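PDB 3HUL: homoserine kinase from Listeria monocytogenes, which probably catalyses the ATP-dependent phosphorylation of L-homoserine to O-phospho-L-homoserine, the fourth of five steps from aspartate to threonine. Local coordinates for residues C155-F160 / L279-S284; D38-E43 / L69-L74. All blocks are in the same frame, centred on the assembly; numbering follows the deposited sequence.

Contact 1: C155-F160 / L279-S284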
loop_
_atom_site.group_PDB
_atom_site.type_symbol
_atom_site.label_atom_id
_atom_site.label_comp_id
_atom_site.label_asym_id
_atom_site.label_seq_id
_atom_site.Cartn_x
_atom_site.Cartn_y
_atom_site.Cartn_z
ATOM N N CYS A 155 8.226 -13.793 3.147
ATOM C CA CYS A 155 8.872 -14.149 4.411
ATOM C C CYS A 155 8.496 -15.552 4.864
ATOM O O CYS A 155 7.302 -15.889 4.923
ATOM C CB CYS A 155 8.487 -13.163 5.514
ATOM S SG CYS A 155 9.423 -13.306 7.063
ATOM N N ALA A 156 9.513 -16.361 5.173
ATOM C CA ALA A 156 9.313 -17.583 5.923
ATOM C C ALA A 156 9.924 -17.472 7.326
ATOM O O ALA A 156 10.747 -16.605 7.597
ATOM C CB ALA A 156 9.881 -18.782 5.179
ATOM N N LEU A 157 9.481 -18.319 8.233
ATOM C CA LEU A 157 10.024 -18.261 9.585
ATOM C C LEU A 157 10.640 -19.594 10.018
ATOM O O LEU A 157 10.081 -20.666 9.774
ATOM C CB LEU A 157 8.956 -17.829 10.576
ATOM C CG LEU A 157 8.468 -16.381 10.437
ATOM C CD1 LEU A 157 7.279 -16.325 9.452
ATOM C CD2 LEU A 157 8.084 -15.866 11.790
ATOM N N ILE A 158 11.804 -19.520 10.645
ATOM C CA ILE A 158 12.380 -20.705 11.243
ATOM C C ILE A 158 12.273 -20.571 12.749
ATOM O O ILE A 158 12.831 -19.656 13.342
ATOM C CB ILE A 158 13.845 -20.936 10.806
ATOM C CG1 ILE A 158 13.900 -21.462 9.368
ATOM C CG2 ILE A 158 14.517 -21.923 11.723
ATOM C CD1 ILE A 158 13.966 -20.381 8.322
ATOM N N ALA A 159 11.543 -21.495 13.354
ATOM C CA ALA A 159 11.267 -21.450 14.780
ATOM C C ALA A 159 12.159 -22.437 15.531
ATOM O O ALA A 159 12.164 -23.641 15.230
ATOM C CB ALA A 159 9.809 -21.784 15.026
ATOM N N PHE A 160 12.906 -21.927 16.500
ATOM C CA PHE A 160 13.550 -22.795 17.475
ATOM C C PHE A 160 12.580 -22.980 18.619
ATOM O O PHE A 160 12.404 -22.078 19.444
ATOM C CB PHE A 160 14.802 -22.151 18.039
ATOM C CG PHE A 160 15.964 -22.143 17.111
ATOM C CD1 PHE A 160 16.969 -23.087 17.242
ATOM C CD2 PHE A 160 16.088 -21.149 16.129
ATOM C CE1 PHE A 160 18.081 -23.061 16.412
ATOM C CE2 PHE A 160 17.185 -21.115 15.293
ATOM C CZ PHE A 160 18.186 -22.079 15.427
ATOM N N LEU A 279 7.959 -22.456 9.463
ATOM C CA LEU A 279 6.596 -21.920 9.502
ATOM C C LEU A 279 6.412 -20.894 8.407
ATOM O O LEU A 279 7.359 -20.242 8.029
ATOM C CB LEU A 279 6.337 -21.275 10.857
ATOM C CG LEU A 279 6.845 -21.989 12.107
ATOM C CD1 LEU A 279 6.653 -21.086 13.292
ATOM C CD2 LEU A 279 6.149 -23.341 12.342
ATOM N N ASP A 280 5.180 -20.747 7.923
ATOM C CA ASP A 280 4.834 -19.663 7.048
ATOM C C ASP A 280 3.899 -18.670 7.749
ATOM O O ASP A 280 3.306 -18.986 8.790
ATOM C CB ASP A 280 4.192 -20.199 5.762
ATOM C CG ASP A 280 5.202 -20.911 4.850
ATOM O OD1 ASP A 280 6.211 -20.304 4.444
ATOM O OD2 ASP A 280 4.981 -22.085 4.533
ATOM N N VAL A 281 3.765 -17.477 7.160
ATOM C CA VAL A 281 2.703 -16.529 7.519
ATOM C C VAL A 281 1.376 -17.172 7.157
ATOM O O VAL A 281 1.221 -17.677 6.054
ATOM C CB VAL A 281 2.873 -15.157 6.791
ATOM C CG1 VAL A 281 1.681 -14.238 7.018
ATOM C CG2 VAL A 281 4.211 -14.451 7.225
ATOM N N GLU A 282 0.433 -17.189 8.096
ATOM C CA GLU A 282 -0.908 -17.701 7.817
ATOM C C GLU A 282 -1.853 -16.514 7.541
ATOM O O GLU A 282 -2.077 -15.657 8.405
ATOM C CB GLU A 282 -1.402 -18.612 8.971
ATOM C CG GLU A 282 -2.884 -19.019 8.916
ATOM C CD GLU A 282 -3.273 -19.687 7.596
ATOM O OE1 GLU A 282 -2.812 -20.819 7.329
ATOM O OE2 GLU A 282 -4.052 -19.085 6.825
ATOM N N GLY A 283 -2.378 -16.475 6.324
ATOM C CA GLY A 283 -3.211 -15.388 5.853
ATOM C C GLY A 283 -4.621 -15.379 6.401
ATOM O O GLY A 283 -5.237 -14.320 6.465
ATOM N N SER A 284 -5.137 -16.550 6.798
ATOM C CA SER A 284 -6.527 -16.658 7.255
ATOM C C SER A 284 -6.586 -16.691 8.765
ATOM O O SER A 284 -5.808 -17.385 9.405
ATOM C CB SER A 284 -7.161 -17.944 6.736
ATOM O OG SER A 284 -6.918 -18.105 5.348
HETATM O O HOH W 1 5.327 -17.266 4.761
#
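L157 and L279 form an antiparallel hydrogen-bonded pair where strand 275-280 joins strand 156-161 at the margin of a four-stranded antiparallel sheet in this GHMP kinase fold. Two backbone bonds define the pairing. L157 N reaches L279 O at 2.9 Å, and L279 N returns to L157 O at 2.8 Å; the second is almost straight (177° at the hydrogen).

Apolar contacts gather on the face to which the CB atoms of L157 and L279 point. L279 carries CG beside its backbone N (chi1 -42°), and its CD1 branch comes within 3.7 Å of A159 CB. Beyond the paired residues, L157 uses CD1 to approach V281 CG2 at 4.2 Å. L25 of strand 21-25 touches both paired leucines, and the side chain of L279 lies about 5 Å from that of L86, which is predicted to bind ATP.

Polar groups gather where the segments part. D280 N donates to T26 OG1. One water accepts from V281 N at 2.9 Å and donates to D280 OD1; its link to C155 O is too short to be trusted. The CB atoms of A156 and D280 point to the other face, and the D280 carboxylate turns back so that OD1 stands 4.0 Å from A156 CB.

Contact 2: D38-E43 / L69-L74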
loop_
_atom_site.group_PDB
_atom_site.type_symbol
_atom_site.label_atom_id
_atom_site.label_comp_id
_atom_site.label_asym_id
_atom_site.label_seq_id
_atom_site.Cartn_x
_atom_site.Cartn_y
_atom_site.Cartn_z
ATOM N N ASP A 38 -24.036 -34.691 28.772
ATOM C CA ASP A 38 -24.318 -34.382 30.183
ATOM C C ASP A 38 -23.360 -33.334 30.729
ATOM O O ASP A 38 -23.700 -32.571 31.636
ATOM C CB ASP A 38 -24.220 -35.649 31.054
ATOM C CG ASP A 38 -24.728 -35.422 32.489
ATOM O OD1 ASP A 38 -25.561 -34.510 32.707
ATOM O OD2 ASP A 38 -24.298 -36.151 33.407
ATOM N N SER A 39 -22.156 -33.329 30.164
ATOM C CA SER A 39 -21.075 -32.433 30.570
ATOM C C SER A 39 -20.050 -32.317 29.440
ATOM O O SER A 39 -20.080 -33.080 28.469
ATOM C CB SER A 39 -20.395 -32.953 31.848
ATOM O OG SER A 39 -19.740 -34.183 31.586
ATOM N N TRP A 40 -19.141 -31.355 29.586
ATOM C CA TRP A 40 -18.111 -31.100 28.599
ATOM C C TRP A 40 -16.989 -32.108 28.735
ATOM O O TRP A 40 -16.546 -32.391 29.830
ATOM C CB TRP A 40 -17.552 -29.699 28.802
ATOM C CG TRP A 40 -18.538 -28.598 28.600
ATOM C CD1 TRP A 40 -19.262 -27.961 29.565
ATOM C CD2 TRP A 40 -18.890 -27.973 27.353
ATOM N NE1 TRP A 40 -20.050 -26.980 28.999
ATOM C CE2 TRP A 40 -19.836 -26.964 27.644
ATOM C CE3 TRP A 40 -18.486 -28.158 26.024
ATOM C CZ2 TRP A 40 -20.401 -26.148 26.645
ATOM C CZ3 TRP A 40 -19.046 -27.359 25.034
ATOM C CH2 TRP A 40 -19.998 -26.368 25.352
ATOM N N TYR A 41 -16.541 -32.659 27.616
ATOM C CA TYR A 41 -15.281 -33.387 27.581
ATOM C C TYR A 41 -14.531 -32.990 26.320
ATOM O O TYR A 41 -15.137 -32.829 25.257
ATOM C CB TYR A 41 -15.486 -34.909 27.604
ATOM C CG TYR A 41 -14.176 -35.689 27.688
ATOM C CD1 TYR A 41 -13.407 -35.674 28.865
ATOM C CD2 TYR A 41 -13.698 -36.429 26.601
ATOM C CE1 TYR A 41 -12.205 -36.373 28.959
ATOM C CE2 TYR A 41 -12.482 -37.142 26.687
ATOM C CZ TYR A 41 -11.744 -37.102 27.873
ATOM O OH TYR A 41 -10.542 -37.776 27.987
ATOM N N ILE A 42 -13.215 -32.823 26.446
ATOM C CA ILE A 42 -12.343 -32.652 25.291
ATOM C C ILE A 42 -11.382 -33.813 25.266
ATOM O O ILE A 42 -10.616 -33.999 26.210
ATOM C CB ILE A 42 -11.498 -31.346 25.353
ATOM C CG1 ILE A 42 -12.385 -30.111 25.419
ATOM C CG2 ILE A 42 -10.572 -31.252 24.149
ATOM C CD1 ILE A 42 -11.622 -28.831 25.684
ATOM N N GLU A 43 -11.413 -34.587 24.188
ATOM C CA GLU A 43 -10.408 -35.609 23.973
ATOM C C GLU A 43 -9.190 -34.943 23.370
ATOM O O GLU A 43 -9.315 -34.154 22.424
ATOM C CB GLU A 43 -10.923 -36.700 23.035
ATOM C CG GLU A 43 -9.934 -37.848 22.817
ATOM C CD GLU A 43 -10.291 -38.716 21.619
ATOM O OE1 GLU A 43 -9.355 -39.163 20.913
ATOM O OE2 GLU A 43 -11.506 -38.941 21.374
ATOM N N LEU A 69 -25.173 -22.406 27.381
ATOM C CA LEU A 69 -24.809 -23.451 26.409
ATOM C C LEU A 69 -25.075 -24.865 26.926
ATOM O O LEU A 69 -24.846 -25.152 28.103
ATOM C CB LEU A 69 -23.316 -23.378 26.064
ATOM C CG LEU A 69 -22.766 -22.378 25.039
ATOM C CD1 LEU A 69 -21.280 -22.632 24.837
ATOM C CD2 LEU A 69 -23.516 -22.381 23.690
ATOM N N THR A 70 -25.562 -25.731 26.036
ATOM C CA THR A 70 -25.612 -27.177 26.258
ATOM C C THR A 70 -24.207 -27.696 26.036
ATOM O O THR A 70 -23.607 -27.365 25.019
ATOM C CB THR A 70 -26.515 -27.890 25.201
ATOM O OG1 THR A 70 -27.810 -27.296 25.183
ATOM C CG2 THR A 70 -26.638 -29.398 25.469
ATOM N N PRO A 71 -23.680 -28.509 26.974
ATOM C CA PRO A 71 -22.380 -29.169 26.852
ATOM C C PRO A 71 -22.241 -30.039 25.622
ATOM O O PRO A 71 -23.230 -30.466 25.051
ATOM C CB PRO A 71 -22.332 -30.061 28.096
ATOM C CG PRO A 71 -23.124 -29.326 29.084
ATOM C CD PRO A 71 -24.258 -28.716 28.316
ATOM N N HIS A 72 -20.995 -30.295 25.235
ATOM C CA HIS A 72 -20.657 -31.182 24.126
ATOM C C HIS A 72 -19.401 -31.959 24.460
ATOM O O HIS A 72 -18.669 -31.576 25.363
ATOM C CB HIS A 72 -20.371 -30.371 22.864
ATOM C CG HIS A 72 -21.592 -29.873 22.165
ATOM N ND1 HIS A 72 -22.041 -30.421 20.987
ATOM C CD2 HIS A 72 -22.436 -28.858 22.459
ATOM C CE1 HIS A 72 -23.125 -29.774 20.591
ATOM N NE2 HIS A 72 -23.381 -28.817 21.465
ATOM N N HIS A 73 -19.178 -33.051 23.736
ATOM C CA HIS A 73 -17.880 -33.712 23.663
ATOM C C HIS A 73 -17.161 -33.107 22.461
ATOM O O HIS A 73 -17.811 -32.733 21.478
ATOM C CB HIS A 73 -18.040 -35.228 23.446
ATOM C CG HIS A 73 -18.651 -35.948 24.613
ATOM N ND1 HIS A 73 -19.547 -36.988 24.461
ATOM C CD2 HIS A 73 -18.504 -35.769 25.951
ATOM C CE1 HIS A 73 -19.919 -37.423 25.654
ATOM N NE2 HIS A 73 -19.304 -36.698 26.574
ATOM N N LEU A 74 -15.833 -33.013 22.539
ATOM C CA LEU A 74 -15.012 -32.358 21.500
ATOM C C LEU A 74 -13.729 -33.125 21.343
ATOM O O LEU A 74 -13.316 -33.819 22.264
ATOM C CB LEU A 74 -14.680 -30.902 21.865
ATOM C CG LEU A 74 -15.830 -30.004 22.318
ATOM C CD1 LEU A 74 -15.852 -29.909 23.832
ATOM C CD2 LEU A 74 -15.721 -28.617 21.733
#
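Y41 with H73 and I42 with L74 are parallel bridges between strands 41-43 and 72-78, and the axes of residues 41-43 and 72-74 approach to 4.7 Å at an angle of 15°. These strands, with helix 57-65 between them in sequence, form a beta-alpha-beta unit. Three backbone bonds fix the register: Y41 N to H72 O is the longest at 3.3 Å, whereas L74 N to Y41 O and E43 N to L74 O both measure 2.8 Å. L74 thus uses its N and O to grip the residues flanking I42, as a parallel ladder requires.

W40 dominates the side-chain contact. Its CG stands beside the backbone N (chi1 -63°), and one indole face lies over the backbone of P71 and H72. P71 CA sits 3.6 Å from the centroid of the six-membered ring and 17° off its normal, a CH-pi contact, while H72 N lies above the same face, displaced toward the rim. H72 CB packs 3.9 Å from W40 CZ3, and H72 ND1 is bonded to G34 O on strand 27-36. L74 CD1 meets the ring differently, in plane at the edge, 3.8 Å from W40 CE3. The same methyl is 3.8 Å from I42 CG1, so it links the two apolar residues of strand and loop. I59 and L63 of helix 57-65 and L99 of helix 88-103 also touch the W40 side chain.

Opposite the I42 and L74 face, Y41 CB lies 3.5 Å from H73 CD2, and the phenol leads away from the contact.

No charged pair joins the segments. Cohesion rests on peptide hydrogen bonds and on the fit of indole against proline and leucine: the apolar cover of W40, I42 and L74 lies against helices 57-65 and 88-103, whereas Y41 and H73 carry their polar groups on the exposed side.

Overall arrangement
Both contacts pair neighbouring strands through their backbones, but they hold different elements: contact 1 belongs to the antiparallel four-stranded sheet, contact 2 to the mixed sheet, and they share no strand. Their centres are 33 Å apart, with nearest atoms about 19 Å apart and no touch. The centre of contact 1 lies about 11 Å from the centre of the chain and none of its touching residues is exposed; that of contact 2 lies about 26 Å out, with six of twelve exposed. Chemistry follows place. Leucine, valine and alanine side chains and a bound water serve contact 1, near a predicted ATP-binding residue, whereas contact 2, away from the annotated sites, relies on an indole and buries more surface.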